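Local atomic coordinates of archaemetzincin (Archaeoglobus fulgidus, PDB entry 3ZVS), a protein that probably acts as a zinc-dependent metalloprotease of the metzincin type, although its natural substrate is not known. Residues A[16-19]-A[20-24]; A[54-57]-A[58-61]; A[110-113]-A[114-118]. All blocks are in the same frame, centred on the assembly; numbering follows the deposited sequence. Where two conformers were deposited one is given.

Contact 1 (A[16-19]-A[20-24])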
loop_
_atom_site.group_PDB
_atom_site.type_symbol
_atom_site.label_atom_id
_atom_site.label_comp_id
_atom_site.label_asym_id
_atom_site.label_seq_id
_atom_site.Cartn_x
_atom_site.Cartn_y
_atom_site.Cartn_z
ATOM N N GLU A 16 0.066 13.204 -0.093
ATOM C CA GLU A 16 -1.052 14.060 -0.465
ATOM C C GLU A 16 -1.930 13.394 -1.522
ATOM O O GLU A 16 -3.146 13.500 -1.449
ATOM C CB GLU A 16 -0.548 15.401 -1.012
ATOM C CG GLU A 16 0.028 16.344 0.031
ATOM C CD GLU A 16 0.761 17.579 -0.572
ATOM O OE1 GLU A 16 0.912 17.713 -1.817
ATOM O OE2 GLU A 16 1.198 18.427 0.234
ATOM N N VAL A 17 -1.333 12.700 -2.488
ATOM C CA VAL A 17 -2.113 11.938 -3.469
ATOM C C VAL A 17 -3.074 11.005 -2.781
ATOM O O VAL A 17 -4.276 10.934 -3.131
ATOM C CB VAL A 17 -1.195 11.105 -4.397
ATOM C CG1 VAL A 17 -1.987 10.039 -5.183
ATOM C CG2 VAL A 17 -0.394 12.028 -5.319
ATOM N N LEU A 18 -2.576 10.260 -1.800
ATOM C CA LEU A 18 -3.427 9.326 -1.112
ATOM C C LEU A 18 -4.454 10.022 -0.257
ATOM O O LEU A 18 -5.617 9.607 -0.218
ATOM C CB LEU A 18 -2.561 8.361 -0.271
ATOM C CG LEU A 18 -1.713 7.470 -1.158
ATOM C CD1 LEU A 18 -0.843 6.563 -0.263
ATOM C CD2 LEU A 18 -2.541 6.619 -2.092
ATOM N N ALA A 19 -4.064 11.102 0.440
ATOM C CA ALA A 19 -5.025 11.856 1.248
ATOM C C ALA A 19 -6.192 12.396 0.385
ATOM O O ALA A 19 -7.329 12.469 0.861
ATOM C CB ALA A 19 -4.330 12.998 2.051
ATOM N N ASN A 20 -5.894 12.721 -0.868
ATOM C CA ASN A 20 -6.862 13.299 -1.792
ATOM C C ASN A 20 -7.722 12.262 -2.516
ATOM O O ASN A 20 -8.818 12.585 -2.969
ATOM C CB ASN A 20 -6.142 14.125 -2.857
ATOM C CG ASN A 20 -5.510 15.378 -2.307
ATOM O OD1 ASN A 20 -5.892 15.864 -1.249
ATOM N ND2 ASN A 20 -4.526 15.906 -3.030
ATOM N N SER A 21 -7.246 11.030 -2.638
ATOM C CA SER A 21 -7.927 9.993 -3.425
ATOM C C SER A 21 -8.685 8.981 -2.578
ATOM O O SER A 21 -9.785 8.537 -2.951
ATOM C CB SER A 21 -6.924 9.237 -4.284
ATOM O OG SER A 21 -6.182 10.112 -5.091
ATOM N N LEU A 22 -8.114 8.583 -1.447
ATOM C CA LEU A 22 -8.699 7.518 -0.646
ATOM C C LEU A 22 -10.053 7.788 0.026
ATOM O O LEU A 22 -10.854 6.853 0.183
ATOM C CB LEU A 22 -7.701 7.018 0.388
ATOM C CG LEU A 22 -6.383 6.384 -0.076
ATOM C CD1 LEU A 22 -5.540 6.009 1.136
ATOM C CD2 LEU A 22 -6.586 5.160 -0.968
ATOM N N PRO A 23 -10.324 9.028 0.446
ATOM C CA PRO A 23 -11.635 9.256 1.085
ATOM C C PRO A 23 -12.812 8.841 0.213
ATOM O O PRO A 23 -13.705 8.154 0.697
ATOM C CB PRO A 23 -11.636 10.769 1.324
ATOM C CG PRO A 23 -10.177 11.114 1.477
ATOM C CD PRO A 23 -9.474 10.231 0.486
ATOM N N LYS A 24 -12.788 9.221 -1.054
ATOM C CA LYS A 24 -13.895 8.905 -1.946
ATOM C C LYS A 24 -13.964 7.404 -2.218
ATOM O O LYS A 24 -15.050 6.837 -2.267
ATOM C CB LYS A 24 -13.728 9.685 -3.247
ATOM C CG LYS A 24 -14.806 9.419 -4.265
ATOM C CD LYS A 24 -14.447 10.051 -5.588
ATOM C CE LYS A 24 -15.431 9.633 -6.671
ATOM N NZ LYS A 24 -15.168 10.356 -7.942
#
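Asn20 folds its side chain back over the backbone carbonyl of Glu16, one turn earlier in the same helix. With CG set beside its own backbone N (chi1 -69°), Asn20 brings CG to 3.1 Å from Glu16 O. The amide nitrogen ND2 lies close to that oxygen but at too poor an angle to bond, and the carbonyl is taken instead by Asn20 N, at 2.9 Å. A short polar amide suits this exposed flank. Leu18 faces the interior: its CB meets CD1 of Leu22 at 4.0 Å, and its carbonyl O accepts two N-H groups, that of Leu22 at 3.0 Å in a nearly straight bond (168°) and that of Ser21 from above the carbonyl plane. This is the helix of the beta-alpha-beta unit formed by strand 2-7, helix 12-26 and strand 29-32, and Leu18 and Leu22 are among the branched, apolar residues that it turns toward helix 104-122. Ala19, small enough for the side facing Val32 of strand 29-32, presents its carbonyl to Pro23. Pro23 has no N-H to offer, and its ring CD sits 3.1 Å from Ala19 O where a donor would be expected, kinking the helix there.

Contact 2 (A[54-57]-A[58-61])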
loop_
_atom_site.group_PDB
_atom_site.type_symbol
_atom_site.label_atom_id
_atom_site.label_comp_id
_atom_site.label_asym_id
_atom_site.label_seq_id
_atom_site.Cartn_x
_atom_site.Cartn_y
_atom_site.Cartn_z
ATOM N N CYS A 54 8.513 -6.581 9.375
ATOM C CA CYS A 54 9.112 -5.743 10.398
ATOM C C CYS A 54 8.388 -4.386 10.462
ATOM O O CYS A 54 7.993 -3.942 11.545
ATOM C CB CYS A 54 10.605 -5.611 10.094
ATOM S SG CYS A 54 11.607 -4.728 11.305
ATOM N N ILE A 55 8.224 -3.724 9.314
ATOM C CA ILE A 55 7.566 -2.422 9.277
ATOM C C ILE A 55 6.152 -2.517 9.828
ATOM O O ILE A 55 5.740 -1.699 10.645
ATOM C CB ILE A 55 7.534 -1.865 7.859
ATOM C CG1 ILE A 55 8.964 -1.551 7.389
ATOM C CG2 ILE A 55 6.660 -0.630 7.790
ATOM C CD1 ILE A 55 9.046 -1.258 5.910
ATOM N N LEU A 56 5.409 -3.519 9.410
ATOM C CA LEU A 56 4.043 -3.692 9.922
ATOM C C LEU A 56 3.976 -3.739 11.443
ATOM O O LEU A 56 3.116 -3.150 12.065
ATOM C CB LEU A 56 3.409 -4.992 9.423
ATOM C CG LEU A 56 2.875 -5.072 8.028
ATOM C CD1 LEU A 56 2.203 -6.415 7.801
ATOM C CD2 LEU A 56 1.876 -3.953 7.798
ATOM N N ARG A 57 4.901 -4.496 12.046
ATOM C CA ARG A 57 4.900 -4.684 13.493
ATOM C C ARG A 57 5.034 -3.379 14.231
ATOM O O ARG A 57 4.576 -3.240 15.358
ATOM C CB ARG A 57 6.069 -5.593 13.911
ATOM C CG ARG A 57 5.700 -7.043 14.072
ATOM C CD ARG A 57 6.766 -7.806 14.900
ATOM N NE ARG A 57 8.119 -7.556 14.418
ATOM C CZ ARG A 57 8.664 -8.201 13.387
ATOM N NH1 ARG A 57 7.972 -9.096 12.713
ATOM N NH2 ARG A 57 9.881 -7.881 13.028
ATOM N N MET A 58 5.697 -2.397 13.620
ATOM C CA MET A 58 6.008 -1.142 14.284
ATOM C C MET A 58 4.883 -0.087 14.111
ATOM O O MET A 58 4.847 0.950 14.792
ATOM C CB MET A 58 7.391 -0.678 13.785
ATOM C CG MET A 58 8.553 -1.641 14.216
ATOM S SD MET A 58 10.287 -1.341 13.618
ATOM C CE MET A 58 10.729 0.063 14.610
ATOM N N LEU A 59 3.924 -0.369 13.230
ATOM C CA LEU A 59 2.800 0.522 13.048
ATOM C C LEU A 59 1.822 0.348 14.203
ATOM O O LEU A 59 1.734 -0.738 14.777
ATOM C CB LEU A 59 2.110 0.199 11.713
ATOM C CG LEU A 59 2.909 0.590 10.471
ATOM C CD1 LEU A 59 2.229 0.058 9.213
ATOM C CD2 LEU A 59 3.103 2.106 10.375
ATOM N N PRO A 60 1.065 1.400 14.530
ATOM C CA PRO A 60 0.048 1.213 15.563
ATOM C C PRO A 60 -1.063 0.326 15.033
ATOM O O PRO A 60 -1.425 0.472 13.861
ATOM C CB PRO A 60 -0.470 2.635 15.808
ATOM C CG PRO A 60 -0.203 3.373 14.557
ATOM C CD PRO A 60 1.046 2.767 13.975
ATOM N N PRO A 61 -1.584 -0.586 15.861
ATOM C CA PRO A 61 -2.673 -1.473 15.428
ATOM C C PRO A 61 -4.046 -0.788 15.480
ATOM O O PRO A 61 -4.958 -1.218 16.189
ATOM C CB PRO A 61 -2.585 -2.635 16.429
ATOM C CG PRO A 61 -2.035 -2.016 17.659
ATOM C CD PRO A 61 -1.113 -0.914 17.220
HETATM O O HOH W 1 3.118 -1.448 17.132
#
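Leu59 lays its side chain against two successive carbonyls of the preceding turn, those of Ile55 and Leu56. With CG placed beside the backbone N (chi1 -71°), Leu59 rests its CB 3.5 Å from Leu56 O and its CG 3.6 Å from Ile55 O. The branch then continues inward, where CD1 meets CD2 of Leu56 at 4.3 Å, a loose apolar touch between two buried leucines. Leucine suits both places: its long, forked chain reaches the hydrophobic interior, where Leu56 also packs on Val93 of strand 91-95. Met58, in one of its two conformers, goes the other way. Its CB lies near Ile55 O and its CG is 3.6 Å from Cys54 O, while the thioether, bent at its last torsion, runs away from the turn toward the loop of Ser39 and Cys42. Cys54 too has two conformers, so any approach of the methionine sulfur to its SG, which forms the disulfide with Cys42, is doubtful.

The backbone tightens as helix 52-58 gives way to the loop. Met58 N donates to Ile55 O, and Leu59 N to Leu56 O at 3.1 Å, both three residues back and from above the carbonyl plane, as in a 3-10 turn; the bonds to the residues four back are weak. Leu59 itself adopts an extended backbone (psi 152°), which leads into Pro60. A water bridges Arg57 O and Leu59 O, giving a hydrogen to each, and Arg91 also donates to Leu59 O. Carbonyls released by the change of direction therefore find donors in water and an arginine, while Ile55 and Leu56 pack the turn against strand 91-95.

Contact 3 (A[110-113]-A[114-118]); sequences RVVK and EAVHE. With ZN (zinc ion), chain D.
Val112 and Val116 pack against each other one turn apart on the long helix 104-122, which carries the HExxH zinc-binding motif of the metzincins. Their side chains cross obliquely, CG1 of Val112 meeting CG2 of Val116 at 4.1 Å, and that same CG2 sits 3.2 Å from Val112 O. Short beta-branched residues suit this face, which packs against helix 12-26. The backbone beneath is regular: Val116 N bonds to Val112 O almost along the carbonyl axis, with an N-H...O angle of 170°.

The opposite chemistry marks the neighbouring face. Glu114 CG, set beside its own backbone N, lies 3.3 Å from Arg110 O; the bend at the second torsion (chi2 -61°) then turns the carboxylate so that OE2 forms a salt bridge with NZ of Lys146. Arg110 reaches Asp144, and the extended Lys113 carries NZ to the carbonyls of Val143 and Lys146, so these buried charged ends tie the helix to the segment around helix 140-145. A leucine in place of Glu114 would probably leave the ammonium of Lys146 without its carboxylate mate.

His117 shows how the turn delivers a ligand, next to Glu118, the probable proton acceptor. The N of His117 donates to Lys113 O at 2.9 Å, and its CB rests 3.4 Å from that oxygen. From there CG stands anti to the backbone N (chi1 -179°), swinging the imidazole off the helix. On one side of the ring ND1 donates to Val133 O, a second-shell bond that fixes the ring's rotation. With His121 and His127 completing the protein ligands, CD2 and CE1 of His117 flank NE2, at 3.0 and 3.1 Å from the catalytic zinc, and NE2 itself binds the metal at 2.1 Å.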
loop_
_atom_site.group_PDB
_atom_site.type_symbol
_atom_site.label_atom_id
_atom_site.label_comp_id
_atom_site.label_asym_id
_atom_site.label_seq_id
_atom_site.Cartn_x
_atom_site.Cartn_y
_atom_site.Cartn_z
ATOM N N ARG A 110 -0.538 4.353 -10.362
ATOM C CA ARG A 110 0.008 3.152 -9.738
ATOM C C ARG A 110 -0.017 3.268 -8.214
ATOM O O ARG A 110 -0.344 2.309 -7.518
ATOM C CB ARG A 110 1.448 2.960 -10.156
ATOM C CG ARG A 110 1.612 2.533 -11.611
ATOM C CD ARG A 110 3.055 2.541 -12.008
ATOM N NE ARG A 110 3.249 1.981 -13.341
ATOM C CZ ARG A 110 4.437 1.766 -13.891
ATOM N NH1 ARG A 110 5.551 2.110 -13.267
ATOM N NH2 ARG A 110 4.515 1.223 -15.092
ATOM N N VAL A 111 0.354 4.429 -7.694
ATOM C CA VAL A 111 0.345 4.620 -6.253
ATOM C C VAL A 111 -1.052 4.402 -5.671
ATOM O O VAL A 111 -1.228 3.721 -4.654
ATOM C CB VAL A 111 0.882 6.011 -5.894
ATOM C CG1 VAL A 111 0.637 6.317 -4.432
ATOM C CG2 VAL A 111 2.350 6.108 -6.222
ATOM N N VAL A 112 -2.067 5.024 -6.282
ATOM C CA VAL A 112 -3.423 4.867 -5.789
ATOM C C VAL A 112 -3.858 3.390 -5.882
ATOM O O VAL A 112 -4.398 2.839 -4.899
ATOM C CB VAL A 112 -4.416 5.791 -6.504
ATOM C CG1 VAL A 112 -5.803 5.548 -5.982
ATOM C CG2 VAL A 112 -4.005 7.247 -6.330
ATOM N N LYS A 113 -3.636 2.744 -7.031
ATOM C CA LYS A 113 -4.015 1.331 -7.195
ATOM C C LYS A 113 -3.434 0.464 -6.089
ATOM O O LYS A 113 -4.126 -0.344 -5.491
ATOM C CB LYS A 113 -3.541 0.774 -8.546
ATOM C CG LYS A 113 -4.317 1.232 -9.753
ATOM C CD LYS A 113 -3.723 0.647 -11.011
ATOM C CE LYS A 113 -4.549 1.067 -12.229
ATOM N NZ LYS A 113 -3.843 0.615 -13.438
ATOM N N GLU A 114 -2.145 0.634 -5.840
ATOM C CA GLU A 114 -1.477 -0.255 -4.918
ATOM C C GLU A 114 -1.834 0.048 -3.462
ATOM O O GLU A 114 -1.911 -0.864 -2.626
ATOM C CB GLU A 114 0.029 -0.235 -5.188
ATOM C CG GLU A 114 0.362 -0.785 -6.585
ATOM C CD GLU A 114 -0.063 -2.203 -6.745
ATOM O OE1 GLU A 114 0.724 -3.064 -6.331
ATOM O OE2 GLU A 114 -1.179 -2.493 -7.216
ATOM N N ALA A 115 -2.089 1.316 -3.136
ATOM C CA ALA A 115 -2.625 1.639 -1.810
ATOM C C ALA A 115 -4.014 1.030 -1.586
ATOM O O ALA A 115 -4.281 0.454 -0.545
ATOM C CB ALA A 115 -2.695 3.170 -1.608
ATOM N N VAL A 116 -4.894 1.174 -2.569
ATOM C CA VAL A 116 -6.224 0.611 -2.502
ATOM C C VAL A 116 -6.152 -0.898 -2.320
ATOM O O VAL A 116 -6.882 -1.470 -1.505
ATOM C CB VAL A 116 -7.004 1.001 -3.748
ATOM C CG1 VAL A 116 -8.331 0.229 -3.843
ATOM C CG2 VAL A 116 -7.327 2.506 -3.725
ATOM N N HIS A 117 -5.253 -1.542 -3.059
ATOM C CA HIS A 117 -5.036 -2.996 -2.948
ATOM C C HIS A 117 -4.695 -3.400 -1.503
ATOM O O HIS A 117 -5.251 -4.317 -0.925
ATOM C CB HIS A 117 -3.914 -3.386 -3.906
ATOM C CG HIS A 117 -3.604 -4.843 -3.909
ATOM N ND1 HIS A 117 -4.165 -5.721 -4.818
ATOM C CD2 HIS A 117 -2.814 -5.601 -3.099
ATOM C CE1 HIS A 117 -3.705 -6.945 -4.589
ATOM N NE2 HIS A 117 -2.879 -6.895 -3.554
ATOM N N GLU A 118 -3.723 -2.704 -0.917
ATOM C CA GLU A 118 -3.313 -3.031 0.442
ATOM C C GLU A 118 -4.453 -2.827 1.440
ATOM O O GLU A 118 -4.678 -3.630 2.327
ATOM C CB GLU A 118 -2.093 -2.184 0.848
ATOM C CG GLU A 118 -0.822 -2.540 0.097
ATOM C CD GLU A 118 -0.506 -4.008 0.110
ATOM O OE1 GLU A 118 -0.648 -4.659 1.180
ATOM O OE2 GLU A 118 -0.127 -4.551 -0.940
HETATM ZN ZN ZN D . -2.150 -8.475 -2.423
#

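Overall arrangement
The three contacts follow one another along the chain: contact 1 in helix 12-26, contact 2 where helix 52-58 runs into the loop before strand 65-69, and contact 3 in helix 104-122. Contacts 1 and 3, with centres 11 Å apart, pack directly: Leu18 CD2 meets Ala115 CB at 3.5 Å, and Val17 and Leu22 meet Val112 and Val116 respectively. Contact 2 stands apart, its centre 19 Å from that of contact 3 and 22 Å from that of contact 1, touching neither. Strand 91-95 of the five-stranded sheet links contacts 2 and 3, since side chains of both reach it. The helix bearing two of the three catalytic-zinc histidines thus packs on both helix 12-26 and this strand.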